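Local coordinates for protein BtGH115A (Bacteroides thetaiotaomicron, PDB 5BY3) that probably hydrolyses alpha-linked 4-O-methyl-glucuronic acid from decorated arabinogalactans as a family GH115 glycoside hydrolase, at residues R580-D594 and F625-M637. Sequence-based numbering, arbitrary orientation.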
ATOM      1  N   ARG A 580     -10.953  11.548 -32.434  1.00 52.40           N
ATOM      2  CA  ARG A 580     -11.943  10.606 -32.995  1.00 49.50           C
ATOM      3  C   ARG A 580     -13.227  11.294 -33.413  1.00 47.97           C
ATOM      4  O   ARG A 580     -13.843  10.890 -34.389  1.00 47.77           O
ATOM      5  CB  ARG A 580     -12.314   9.495 -31.977  1.00 50.03           C
ATOM      6  CG  ARG A 580     -11.280   8.378 -31.833  1.00 53.70           C
ATOM      7  CD  ARG A 580     -11.839   7.157 -31.101  1.00 49.66           C
ATOM      8  NE  ARG A 580     -12.139   7.408 -29.678  1.00 44.66           N
ATOM      9  CZ  ARG A 580     -11.253   7.323 -28.689  1.00 41.29           C
ATOM     10  NH1 ARG A 580      -9.972   7.009 -28.927  1.00 39.45           N
ATOM     11  NH2 ARG A 580     -11.638   7.574 -27.453  1.00 42.43           N
ATOM     12  N   HIS A 581     -13.667  12.283 -32.627  1.00 46.61           N
ATOM     13  CA  HIS A 581     -14.897  13.021 -32.927  1.00 47.49           C
ATOM     14  C   HIS A 581     -14.650  14.347 -33.688  1.00 46.49           C
ATOM     15  O   HIS A 581     -15.529  15.197 -33.721  1.00 43.22           O
ATOM     16  CB  HIS A 581     -15.719  13.283 -31.645  1.00 49.11           C
ATOM     17  CG  HIS A 581     -16.273  12.046 -31.018  1.00 47.95           C
ATOM     18  ND1 HIS A 581     -15.557  11.286 -30.110  1.00 47.00           N
ATOM     19  CD2 HIS A 581     -17.473  11.436 -31.163  1.00 45.54           C
ATOM     20  CE1 HIS A 581     -16.290  10.253 -29.731  1.00 42.57           C
ATOM     21  NE2 HIS A 581     -17.461  10.326 -30.347  1.00 45.32           N
ATOM     22  N   ASP A 582     -13.466  14.507 -34.298  1.00 50.97           N
ATOM     23  CA  ASP A 582     -13.192  15.599 -35.251  1.00 60.50           C
ATOM     24  C   ASP A 582     -13.253  16.953 -34.526  1.00 61.81           C
ATOM     25  O   ASP A 582     -13.755  17.951 -35.059  1.00 57.53           O
ATOM     26  CB  ASP A 582     -14.198  15.517 -36.434  1.00 73.07           C
ATOM     27  CG  ASP A 582     -13.611  15.954 -37.769  1.00 82.37           C
ATOM     28  OD1 ASP A 582     -12.695  15.260 -38.279  1.00 83.07           O
ATOM     29  OD2 ASP A 582     -14.105  16.969 -38.327  1.00 80.00           O
ATOM     30  N   LYS A 583     -12.748  16.961 -33.293  1.00 60.76           N
ATOM     31  CA  LYS A 583     -12.779  18.145 -32.424  1.00 59.15           C
ATOM     32  C   LYS A 583     -11.380  18.570 -31.953  1.00 60.75           C
ATOM     33  O   LYS A 583     -11.249  19.508 -31.128  1.00 59.26           O
ATOM     34  CB  LYS A 583     -13.678  17.894 -31.210  1.00 57.00           C
ATOM     35  CG  LYS A 583     -15.057  17.450 -31.591  1.00 49.27           C
ATOM     36  CD  LYS A 583     -16.119  17.911 -30.632  1.00 52.53           C
ATOM     37  CE  LYS A 583     -17.314  18.351 -31.464  1.00 51.95           C
ATOM     38  NZ  LYS A 583     -18.581  17.947 -30.812  1.00 55.42           N
ATOM     39  N   GLU A 584     -10.364  17.863 -32.483  1.00 51.03           N
ATOM     40  CA  GLU A 584      -8.959  18.016 -32.139  1.00 47.52           C
ATOM     41  C   GLU A 584      -8.062  17.328 -33.116  1.00 51.61           C
ATOM     42  O   GLU A 584      -8.480  16.376 -33.779  1.00 56.73           O
ATOM     43  CB  GLU A 584      -8.652  17.379 -30.793  1.00 55.40           C
ATOM     44  CG  GLU A 584      -8.583  18.381 -29.653  1.00 64.22           C
ATOM     45  CD  GLU A 584      -7.380  19.311 -29.742  1.00 67.87           C
ATOM     46  OE1 GLU A 584      -6.509  19.107 -30.637  1.00 62.08           O
ATOM     47  OE2 GLU A 584      -7.329  20.254 -28.912  1.00 71.07           O
ATOM     48  N   ASP A 585      -6.805  17.767 -33.153  1.00 54.08           N
ATOM     49  CA  ASP A 585      -5.807  17.166 -34.012  1.00 60.30           C
ATOM     50  C   ASP A 585      -5.070  16.033 -33.328  1.00 58.56           C
ATOM     51  O   ASP A 585      -4.560  16.175 -32.224  1.00 57.99           O
ATOM     52  CB  ASP A 585      -4.810  18.204 -34.535  1.00 74.32           C
ATOM     53  CG  ASP A 585      -4.345  17.887 -35.950  1.00 89.04           C
ATOM     54  OD1 ASP A 585      -3.463  16.997 -36.125  1.00 84.18           O
ATOM     55  OD2 ASP A 585      -4.894  18.526 -36.883  1.00 90.26           O
ATOM     56  N   TRP A 586      -4.998  14.917 -34.040  1.00 61.11           N
ATOM     57  CA  TRP A 586      -4.342  13.697 -33.599  1.00 60.92           C
ATOM     58  C   TRP A 586      -2.883  13.834 -33.184  1.00 65.43           C
ATOM     59  O   TRP A 586      -2.376  13.023 -32.386  1.00 62.32           O
ATOM     60  CB  TRP A 586      -4.440  12.666 -34.703  1.00 58.35           C
ATOM     61  CG  TRP A 586      -5.762  11.992 -34.771  1.00 59.67           C
ATOM     62  CD1 TRP A 586      -6.756  12.215 -35.683  1.00 52.08           C
ATOM     63  CD2 TRP A 586      -6.238  10.961 -33.884  1.00 57.29           C
ATOM     64  NE1 TRP A 586      -7.821  11.380 -35.422  1.00 54.14           N
ATOM     65  CE2 TRP A 586      -7.531  10.593 -34.334  1.00 54.53           C
ATOM     66  CE3 TRP A 586      -5.694  10.314 -32.752  1.00 48.63           C
ATOM     67  CZ2 TRP A 586      -8.307   9.606 -33.682  1.00 52.39           C
ATOM     68  CZ3 TRP A 586      -6.452   9.300 -32.121  1.00 49.34           C
ATOM     69  CH2 TRP A 586      -7.746   8.971 -32.581  1.00 52.53           C
ATOM     70  N   GLU A 587      -2.223  14.849 -33.738  1.00 66.70           N
ATOM     71  CA  GLU A 587      -0.829  15.119 -33.451  1.00 67.77           C
ATOM     72  C   GLU A 587      -0.599  15.494 -31.987  1.00 59.44           C
ATOM     73  O   GLU A 587       0.459  15.213 -31.437  1.00 53.79           O
ATOM     74  CB  GLU A 587      -0.270  16.169 -34.411  1.00 75.98           C
ATOM     75  CG  GLU A 587       0.340  15.567 -35.683  1.00 92.84           C
ATOM     76  CD  GLU A 587       1.748  14.962 -35.497  1.00101.11           C
ATOM     77  OE1 GLU A 587       2.178  14.173 -36.373  1.00102.81           O
ATOM     78  OE2 GLU A 587       2.440  15.259 -34.492  1.00101.91           O
ATOM     79  N   LYS A 588      -1.600  16.097 -31.355  1.00 55.79           N
ATOM     80  CA  LYS A 588      -1.503  16.438 -29.936  1.00 57.59           C
ATOM     81  C   LYS A 588      -1.410  15.171 -29.061  1.00 59.51           C
ATOM     82  O   LYS A 588      -0.702  15.158 -28.033  1.00 54.23           O
ATOM     83  CB  LYS A 588      -2.687  17.288 -29.503  1.00 58.55           C
ATOM     84  CG  LYS A 588      -2.700  18.685 -30.083  1.00 53.36           C
ATOM     85  CD  LYS A 588      -3.447  19.610 -29.156  1.00 53.36           C
ATOM     86  CE  LYS A 588      -2.778  20.982 -29.099  1.00 57.92           C
ATOM     87  NZ  LYS A 588      -3.658  21.994 -28.439  1.00 53.62           N
ATOM     88  N   SER A 589      -2.084  14.104 -29.508  1.00 56.65           N
ATOM     89  CA  SER A 589      -2.071  12.816 -28.805  1.00 54.11           C
ATOM     90  C   SER A 589      -0.707  12.178 -28.870  1.00 52.81           C
ATOM     91  O   SER A 589      -0.180  11.707 -27.849  1.00 54.18           O
ATOM     92  CB  SER A 589      -3.118  11.872 -29.369  1.00 53.54           C
ATOM     93  OG  SER A 589      -3.035  10.626 -28.721  1.00 62.65           O
ATOM     94  N   ASP A 590      -0.139  12.178 -30.076  1.00 52.00           N
ATOM     95  CA  ASP A 590       1.218  11.696 -30.297  1.00 51.36           C
ATOM     96  C   ASP A 590       2.241  12.522 -29.523  1.00 51.16           C
ATOM     97  O   ASP A 590       3.151  11.959 -28.919  1.00 59.08           O
ATOM     98  CB  ASP A 590       1.545  11.593 -31.796  1.00 54.62           C
ATOM     99  CG  ASP A 590       0.881  10.358 -32.486  1.00 63.52           C
ATOM    100  OD1 ASP A 590       0.650   9.307 -31.835  1.00 60.72           O
ATOM    101  OD2 ASP A 590       0.609  10.430 -33.704  1.00 60.13           O
ATOM    102  N   ALA A 591       2.074  13.839 -29.497  1.00 44.56           N
ATOM    103  CA  ALA A 591       3.025  14.687 -28.781  1.00 52.23           C
ATOM    104  C   ALA A 591       3.054  14.350 -27.273  1.00 50.12           C
ATOM    105  O   ALA A 591       4.140  14.225 -26.660  1.00 50.53           O
ATOM    106  CB  ALA A 591       2.747  16.173 -29.028  1.00 48.28           C
ATOM    107  N   ALA A 592       1.854  14.189 -26.717  1.00 43.74           N
ATOM    108  CA  ALA A 592       1.624  13.791 -25.329  1.00 44.38           C
ATOM    109  C   ALA A 592       2.285  12.457 -25.033  1.00 47.04           C
ATOM    110  O   ALA A 592       2.973  12.328 -24.015  1.00 49.90           O
ATOM    111  CB  ALA A 592       0.133  13.720 -25.036  1.00 39.70           C
ATOM    112  N   TYR A 593       2.085  11.488 -25.936  1.00 46.01           N
ATOM    113  CA  TYR A 593       2.817  10.232 -25.909  1.00 46.76           C
ATOM    114  C   TYR A 593       4.328  10.517 -25.855  1.00 47.38           C
ATOM    115  O   TYR A 593       5.011   9.994 -24.973  1.00 56.41           O
ATOM    116  CB  TYR A 593       2.461   9.338 -27.121  1.00 46.32           C
ATOM    117  CG  TYR A 593       3.254   8.039 -27.159  1.00 47.09           C
ATOM    118  CD1 TYR A 593       4.547   7.990 -27.746  1.00 51.74           C
ATOM    119  CD2 TYR A 593       2.733   6.863 -26.611  1.00 42.76           C
ATOM    120  CE1 TYR A 593       5.296   6.817 -27.762  1.00 48.49           C
ATOM    121  CE2 TYR A 593       3.457   5.675 -26.635  1.00 47.06           C
ATOM    122  CZ  TYR A 593       4.737   5.656 -27.206  1.00 55.47           C
ATOM    123  OH  TYR A 593       5.467   4.487 -27.215  1.00 57.29           O
ATOM    124  N   ASP A 594       4.844  11.358 -26.764  1.00 50.39           N
ATOM    125  CA  ASP A 594       6.297  11.592 -26.858  1.00 51.42           C
ATOM    126  C   ASP A 594       6.801  12.174 -25.555  1.00 47.36           C
ATOM    127  O   ASP A 594       7.893  11.833 -25.077  1.00 46.34           O
ATOM    128  CB  ASP A 594       6.688  12.473 -28.066  1.00 52.00           C
ATOM    129  CG  ASP A 594       6.532  11.744 -29.409  1.00 56.38           C
ATOM    130  OD1 ASP A 594       6.668  10.488 -29.427  1.00 51.33           O
ATOM    131  OD2 ASP A 594       6.256  12.433 -30.444  1.00 52.88           O
ATOM    132  N   PHE A 625      -0.979   1.755 -23.153  1.00 33.49           N
ATOM    133  CA  PHE A 625       0.301   2.486 -23.088  1.00 38.74           C
ATOM    134  C   PHE A 625       0.905   2.840 -24.453  1.00 42.16           C
ATOM    135  O   PHE A 625       1.952   3.501 -24.523  1.00 43.82           O
ATOM    136  CB  PHE A 625       1.365   1.729 -22.253  1.00 42.19           C
ATOM    137  CG  PHE A 625       0.918   1.364 -20.864  1.00 46.19           C
ATOM    138  CD1 PHE A 625       0.717   2.352 -19.878  1.00 49.69           C
ATOM    139  CD2 PHE A 625       0.671   0.047 -20.529  1.00 43.72           C
ATOM    140  CE1 PHE A 625       0.283   2.022 -18.600  1.00 47.30           C
ATOM    141  CE2 PHE A 625       0.243  -0.288 -19.233  1.00 45.88           C
ATOM    142  CZ  PHE A 625       0.061   0.692 -18.274  1.00 46.45           C
ATOM    143  N   ASN A 626       0.284   2.374 -25.529  1.00 43.87           N
ATOM    144  CA  ASN A 626       0.788   2.623 -26.884  1.00 49.08           C
ATOM    145  C   ASN A 626       0.410   4.018 -27.398  1.00 50.02           C
ATOM    146  O   ASN A 626      -0.438   4.680 -26.802  1.00 41.50           O
ATOM    147  CB  ASN A 626       0.195   1.584 -27.845  1.00 49.64           C
ATOM    148  CG  ASN A 626       0.717   0.185 -27.607  1.00 51.11           C
ATOM    149  OD1 ASN A 626      -0.002  -0.786 -27.850  1.00 49.06           O
ATOM    150  ND2 ASN A 626       1.967   0.066 -27.145  1.00 48.24           N
ATOM    151  N   ARG A 627       0.983   4.456 -28.534  1.00 52.53           N
ATOM    152  CA  ARG A 627       0.351   5.593 -29.241  1.00 46.54           C
ATOM    153  C   ARG A 627      -1.017   5.094 -29.611  1.00 45.53           C
ATOM    154  O   ARG A 627      -1.203   3.900 -29.851  1.00 40.19           O
ATOM    155  CB  ARG A 627       1.050   6.009 -30.508  1.00 44.45           C
ATOM    156  CG  ARG A 627       2.306   6.800 -30.329  1.00 49.65           C
ATOM    157  CD  ARG A 627       3.072   6.874 -31.660  1.00 49.49           C
ATOM    158  NE  ARG A 627       4.346   7.557 -31.433  1.00 45.14           N
ATOM    159  CZ  ARG A 627       5.519   6.958 -31.213  1.00 49.80           C
ATOM    160  NH1 ARG A 627       5.648   5.619 -31.193  1.00 44.58           N
ATOM    161  NH2 ARG A 627       6.585   7.722 -30.984  1.00 51.02           N
ATOM    162  N   VAL A 628      -1.967   6.014 -29.668  1.00 45.82           N
ATOM    163  CA  VAL A 628      -3.344   5.650 -29.939  1.00 51.80           C
ATOM    164  C   VAL A 628      -3.598   5.412 -31.443  1.00 54.81           C
ATOM    165  O   VAL A 628      -3.254   6.252 -32.299  1.00 55.10           O
ATOM    166  CB  VAL A 628      -4.311   6.702 -29.356  1.00 47.07           C
ATOM    167  CG1 VAL A 628      -5.743   6.357 -29.695  1.00 52.33           C
ATOM    168  CG2 VAL A 628      -4.166   6.764 -27.852  1.00 45.24           C
ATOM    169  N   GLU A 629      -4.222   4.277 -31.742  1.00 59.04           N
ATOM    170  CA  GLU A 629      -4.765   3.976 -33.082  1.00 62.16           C
ATOM    171  C   GLU A 629      -5.756   5.062 -33.557  1.00 57.98           C
ATOM    172  O   GLU A 629      -6.798   5.302 -32.942  1.00 58.74           O
ATOM    173  CB  GLU A 629      -5.421   2.586 -33.073  1.00 72.73           C
ATOM    174  CG  GLU A 629      -5.653   1.936 -34.436  1.00 87.56           C
ATOM    175  CD  GLU A 629      -6.546   0.690 -34.372  1.00 98.14           C
ATOM    176  OE1 GLU A 629      -7.278   0.493 -33.359  1.00 87.17           O
ATOM    177  OE2 GLU A 629      -6.525  -0.096 -35.354  1.00100.26           O
ATOM    178  N   ARG A 630      -5.408   5.712 -34.660  1.00 56.40           N
ATOM    179  CA  ARG A 630      -6.258   6.714 -35.301  1.00 56.88           C
ATOM    180  C   ARG A 630      -7.436   6.084 -36.077  1.00 60.34           C
ATOM    181  O   ARG A 630      -7.249   5.189 -36.916  1.00 65.10           O
ATOM    182  CB  ARG A 630      -5.410   7.574 -36.230  1.00 55.41           C
ATOM    183  CG  ARG A 630      -4.209   8.234 -35.552  1.00 59.69           C
ATOM    184  CD  ARG A 630      -3.707   9.385 -36.394  1.00 63.12           C
ATOM    185  NE  ARG A 630      -2.476   9.955 -35.873  1.00 61.17           N
ATOM    186  CZ  ARG A 630      -1.880  11.037 -36.375  1.00 64.67           C
ATOM    187  NH1 ARG A 630      -2.402  11.697 -37.424  1.00 55.25           N
ATOM    188  NH2 ARG A 630      -0.759  11.468 -35.813  1.00 58.52           N
ATOM    189  N   LYS A 631      -8.640   6.552 -35.777  1.00 54.47           N
ATOM    190  CA  LYS A 631      -9.880   6.036 -36.352  1.00 60.72           C
ATOM    191  C   LYS A 631     -10.949   7.050 -36.020  1.00 57.80           C
ATOM    192  O   LYS A 631     -10.813   7.769 -35.044  1.00 61.38           O
ATOM    193  CB  LYS A 631     -10.180   4.590 -35.856  1.00 67.41           C
ATOM    194  CG  LYS A 631     -11.475   4.292 -35.109  1.00 80.50           C
ATOM    195  CD  LYS A 631     -11.197   3.963 -33.643  1.00 85.34           C
ATOM    196  CE  LYS A 631     -12.358   3.228 -32.987  1.00 86.07           C
ATOM    197  NZ  LYS A 631     -11.845   2.294 -31.938  1.00 94.03           N
ATOM    198  N   ALA A 632     -11.980   7.133 -36.853  1.00 55.12           N
ATOM    199  CA  ALA A 632     -13.059   8.095 -36.656  1.00 52.08           C
ATOM    200  C   ALA A 632     -14.174   7.442 -35.874  1.00 49.09           C
ATOM    201  O   ALA A 632     -14.531   6.300 -36.133  1.00 53.60           O
ATOM    202  CB  ALA A 632     -13.573   8.658 -37.991  1.00 46.03           C
ATOM    203  N   ALA A 633     -14.711   8.184 -34.911  1.00 49.13           N
ATOM    204  CA  ALA A 633     -15.805   7.733 -34.076  1.00 51.64           C
ATOM    205  C   ALA A 633     -17.016   7.455 -34.950  1.00 58.13           C
ATOM    206  O   ALA A 633     -17.200   8.111 -35.995  1.00 57.86           O
ATOM    207  CB  ALA A 633     -16.134   8.800 -33.041  1.00 47.97           C
ATOM    208  N   THR A 634     -17.820   6.473 -34.535  1.00 63.39           N
ATOM    209  CA  THR A 634     -19.136   6.234 -35.150  1.00 69.76           C
ATOM    210  C   THR A 634     -20.177   7.032 -34.362  1.00 67.80           C
ATOM    211  O   THR A 634     -20.792   7.972 -34.899  1.00 77.51           O
ATOM    212  CB  THR A 634     -19.531   4.742 -35.213  1.00 70.98           C
ATOM    213  OG1 THR A 634     -18.362   3.936 -35.381  1.00 74.62           O
ATOM    214  CG2 THR A 634     -20.498   4.490 -36.380  1.00 74.34           C
ATOM    215  N   ALA A 635     -20.332   6.688 -33.086  1.00 50.98           N
ATOM    216  CA  ALA A 635     -21.274   7.366 -32.196  1.00 52.93           C
ATOM    217  C   ALA A 635     -20.922   8.857 -31.955  1.00 51.45           C
ATOM    218  O   ALA A 635     -19.796   9.267 -32.217  1.00 52.36           O
ATOM    219  CB  ALA A 635     -21.349   6.614 -30.880  1.00 44.92           C
ATOM    220  N   PRO A 636     -21.888   9.670 -31.467  1.00 50.78           N
ATOM    221  CA  PRO A 636     -21.532  11.010 -30.967  1.00 51.19           C
ATOM    222  C   PRO A 636     -20.923  10.982 -29.555  1.00 50.94           C
ATOM    223  O   PRO A 636     -20.767   9.917 -28.982  1.00 52.30           O
ATOM    224  CB  PRO A 636     -22.875  11.754 -30.950  1.00 50.54           C
ATOM    225  CG  PRO A 636     -23.915  10.695 -30.847  1.00 49.45           C
ATOM    226  CD  PRO A 636     -23.352   9.458 -31.490  1.00 48.87           C
HETATM  227  N   MSE A 637     -20.601  12.163 -28.997  1.00 51.87           N
HETATM  228  CA  MSE A 637     -20.022  12.375 -27.663  1.00 53.36           C
HETATM  229  C   MSE A 637     -21.135  12.307 -26.686  1.00 47.41           C
HETATM  230  O   MSE A 637     -22.267  12.662 -27.005  1.00 44.34           O
HETATM  231  CB  MSE A 637     -19.396  13.761 -27.452  1.00 53.25           C
HETATM  232  CG  MSE A 637     -18.365  14.092 -28.524  1.00 70.36           C
HETATM  233 SE   MSE A 637     -16.697  14.837 -27.811  1.00 67.65          SE
HETATM  234  CE  MSE A 637     -16.023  13.169 -27.003  1.00 55.86           C
TER
HETATM  235  O   HOH W   1      -8.754   5.690 -30.938  1.00 38.68           O
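Trp586 and Arg630 meet where an extended linker, on its way to the C-terminal beta domain, runs across the turn between helices 552-580 and 587-603, an example of a segment without regular secondary structure held by aromatic rings and carboxylates. Arg630 CG and CD run over one indole face, while the guanidinium, its plane 10° from the ring's, lies over Trp586 CB. Arg630 NH2 reaches Asp590 OD2, a straight salt bridge of 2.7 Å in the guanidinium plane. At the indole edge CZ3 touches Val628 CG1. With an alanine at Trp586 the chain of Arg630 would probably lose the face beneath CG and CD, leaving Asp590 as the main hold on its end. Arg627 instead crosses Tyr593, whose chi1 of 177° sets CG opposite the backbone N and the ring under Arg627 CG; Arg627 NH2 makes a bent salt bridge (138°) to Asp594 OD1. Tyr593 OH is hydrogen-bonded to Lys618 NZ. The His581 ring is sandwiched between Ala633 CB and CG of selenomethionine Met637, its ND1 bonded to Gln577 O. A Schellman motif with Asp582 as C-prime residue ends helix 552-580. Ala633 N donates to Arg580 O (2.9 Å). Arg580 NH2 salt-bridges Asp518 OD1, while NH1 donates to a water that donates to Glu629 O at 2.8 Å.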